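Local coordinates for protein aldolase (Klebsiella pneumoniae, PDB 6VOQ) that belongs to the class II aldolase/adducin family, an aldolase-like protein with a mixed beta-sheet core that binds a zinc ion, at residues T45-L49 with G50-A54. Sequence-based numbering, arbitrary orientation.
Sequences TGACL and GELQA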
ATOM      1  N   THR A  45      16.692   8.252 -20.027  1.00 41.84           N
ATOM      2  CA  THR A  45      16.193   9.510 -19.486  1.00 42.21           C
ATOM      3  C   THR A  45      14.670   9.590 -19.589  1.00 52.18           C
ATOM      4  O   THR A  45      14.048   8.976 -20.460  1.00 54.83           O
ATOM      5  CB  THR A  45      16.837  10.688 -20.224  1.00 39.99           C
ATOM      6  OG1 THR A  45      16.443  11.920 -19.618  1.00 42.55           O
ATOM      7  CG2 THR A  45      16.429  10.695 -21.700  1.00 50.74           C
ATOM      8  N   GLY A  46      14.069  10.345 -18.671  1.00 57.57           N
ATOM      9  CA  GLY A  46      12.638  10.584 -18.689  1.00 68.28           C
ATOM     10  C   GLY A  46      11.804   9.321 -18.732  1.00 73.75           C
ATOM     11  O   GLY A  46      10.670   9.324 -19.224  1.00 84.44           O
ATOM     12  N   ALA A  47      12.360   8.232 -18.217  1.00 66.45           N
ATOM     13  CA  ALA A  47      11.726   6.927 -18.269  1.00 60.14           C
ATOM     14  C   ALA A  47      10.901   6.675 -17.016  1.00 60.40           C
ATOM     15  O   ALA A  47      11.095   7.302 -15.970  1.00 64.51           O
ATOM     16  CB  ALA A  47      12.772   5.825 -18.433  1.00 52.41           C
ATOM     17  N   CYS A  48       9.969   5.739 -17.145  1.00 54.00           N
ATOM     18  CA  CYS A  48       9.137   5.276 -16.045  1.00 51.79           C
ATOM     19  C   CYS A  48       9.452   3.803 -15.815  1.00 47.95           C
ATOM     20  O   CYS A  48       9.328   2.989 -16.736  1.00 50.28           O
ATOM     21  CB  CYS A  48       7.650   5.491 -16.357  1.00 51.39           C
ATOM     22  SG  CYS A  48       6.484   4.636 -15.276  1.00 59.32           S
ATOM     23  N   LEU A  49       9.882   3.469 -14.595  1.00 40.01           N
ATOM     24  CA  LEU A  49      10.373   2.124 -14.318  1.00 39.41           C
ATOM     25  C   LEU A  49       9.349   1.041 -14.623  1.00 42.99           C
ATOM     26  O   LEU A  49       9.733  -0.111 -14.845  1.00 44.41           O
ATOM     27  CB  LEU A  49      10.809   2.017 -12.861  1.00 42.53           C
ATOM     28  CG  LEU A  49      12.049   2.848 -12.547  1.00 43.70           C
ATOM     29  CD1 LEU A  49      12.552   2.541 -11.152  1.00 38.55           C
ATOM     30  CD2 LEU A  49      13.122   2.580 -13.585  1.00 35.29           C
ATOM     31  N   GLY A  50       8.064   1.373 -14.631  1.00 42.79           N
ATOM     32  CA  GLY A  50       7.080   0.389 -15.012  1.00 52.22           C
ATOM     33  C   GLY A  50       6.838   0.261 -16.496  1.00 52.30           C
ATOM     34  O   GLY A  50       6.001  -0.547 -16.897  1.00 53.96           O
ATOM     35  N   GLU A  51       7.540   1.030 -17.327  1.00 52.74           N
ATOM     36  CA  GLU A  51       7.320   1.050 -18.771  1.00 60.93           C
ATOM     37  C   GLU A  51       8.643   0.951 -19.531  1.00 58.71           C
ATOM     38  O   GLU A  51       8.805   1.534 -20.604  1.00 65.37           O
ATOM     39  CB  GLU A  51       6.554   2.307 -19.196  1.00 66.93           C
ATOM     40  CG  GLU A  51       5.306   2.636 -18.364  1.00 77.66           C
ATOM     41  CD  GLU A  51       4.025   2.063 -18.947  1.00 91.92           C
ATOM     42  OE1 GLU A  51       3.132   1.680 -18.159  1.00 95.29           O
ATOM     43  OE2 GLU A  51       3.909   2.000 -20.192  1.00 99.32           O
ATOM     44  N   LEU A  52       9.605   0.203 -18.999  1.00 49.77           N
ATOM     45  CA  LEU A  52      10.904   0.072 -19.650  1.00 47.38           C
ATOM     46  C   LEU A  52      10.823  -0.827 -20.883  1.00 45.90           C
ATOM     47  O   LEU A  52       9.992  -1.735 -20.965  1.00 47.85           O
ATOM     48  CB  LEU A  52      11.939  -0.487 -18.670  1.00 42.81           C
ATOM     49  CG  LEU A  52      12.287   0.422 -17.488  1.00 38.16           C
ATOM     50  CD1 LEU A  52      13.320  -0.230 -16.586  1.00 32.66           C
ATOM     51  CD2 LEU A  52      12.767   1.783 -17.985  1.00 38.44           C
ATOM     52  N   GLN A  53      11.694  -0.558 -21.852  1.00 46.38           N
ATOM     53  CA  GLN A  53      11.808  -1.356 -23.070  1.00 53.59           C
ATOM     54  C   GLN A  53      13.218  -1.920 -23.142  1.00 48.62           C
ATOM     55  O   GLN A  53      14.186  -1.160 -23.248  1.00 58.68           O
ATOM     56  CB  GLN A  53      11.498  -0.529 -24.321  1.00 58.21           C
ATOM     57  CG  GLN A  53      10.230   0.302 -24.218  1.00 77.03           C
ATOM     58  CD  GLN A  53       9.081  -0.274 -25.035  1.00 89.67           C
ATOM     59  OE1 GLN A  53       9.234  -0.575 -26.221  1.00 94.39           O
ATOM     60  NE2 GLN A  53       7.922  -0.428 -24.401  1.00 92.64           N
ATOM     61  N   ALA A  54      13.328  -3.249 -23.064  1.00 39.70           N
ATOM     62  CA  ALA A  54      14.635  -3.904 -23.053  1.00 43.48           C
ATOM     63  C   ALA A  54      15.499  -3.410 -24.201  1.00 48.72           C
ATOM     64  O   ALA A  54      16.693  -3.129 -24.042  1.00 48.45           O
ATOM     65  CB  ALA A  54      14.449  -5.418 -23.148  1.00 36.94           C
TER
HETATM   66  O   HOH W   1       9.599  -1.953 -16.721  1.00 46.00           O
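Cys48 and Glu51 close a tight turn of the loop between strands 40-42 and 58-60: Glu51 N donates to Cys48 O over 2.7 Å, fairly straight at 160°, from above the carbonyl plane. This i to i+3 bond closes a beta turn, and the backbone angles of Leu49 and Gly50 make it type I. The Cys48 thiol swings to the same turn, SG anti to its own backbone N (chi1 167°), and takes a weak, bent hydrogen bond from Gly50 N at 3.7 Å. Glu51 CG lies 3.9 Å from Cys48 SG, while the carboxylate heads off from the turn. Leu52 N does not extend the pattern but gives its proton to a water at 3.1 Å, which in turn donates to Leu49 O at 2.6 Å. Beside this bridge the side chains of Leu49 and Leu52 extend alongside each other in a common direction, with CD2 of Leu49 4.1 Å from CD1 of Leu52; CD2 of Leu52 reaches back to Ala47 CB at the same distance. Leu49 also packs on Ala24 and Leu95, Leu52 on Val12 of helix 4-20, and both on Thr43. One firm backbone bond thus pairs Cys48 O with Glu51 N, a soft sulfur contact engages Gly50 N weakly, and a single water serves Leu49 O and Leu52 N, while the leucines fasten the turn to the protein body.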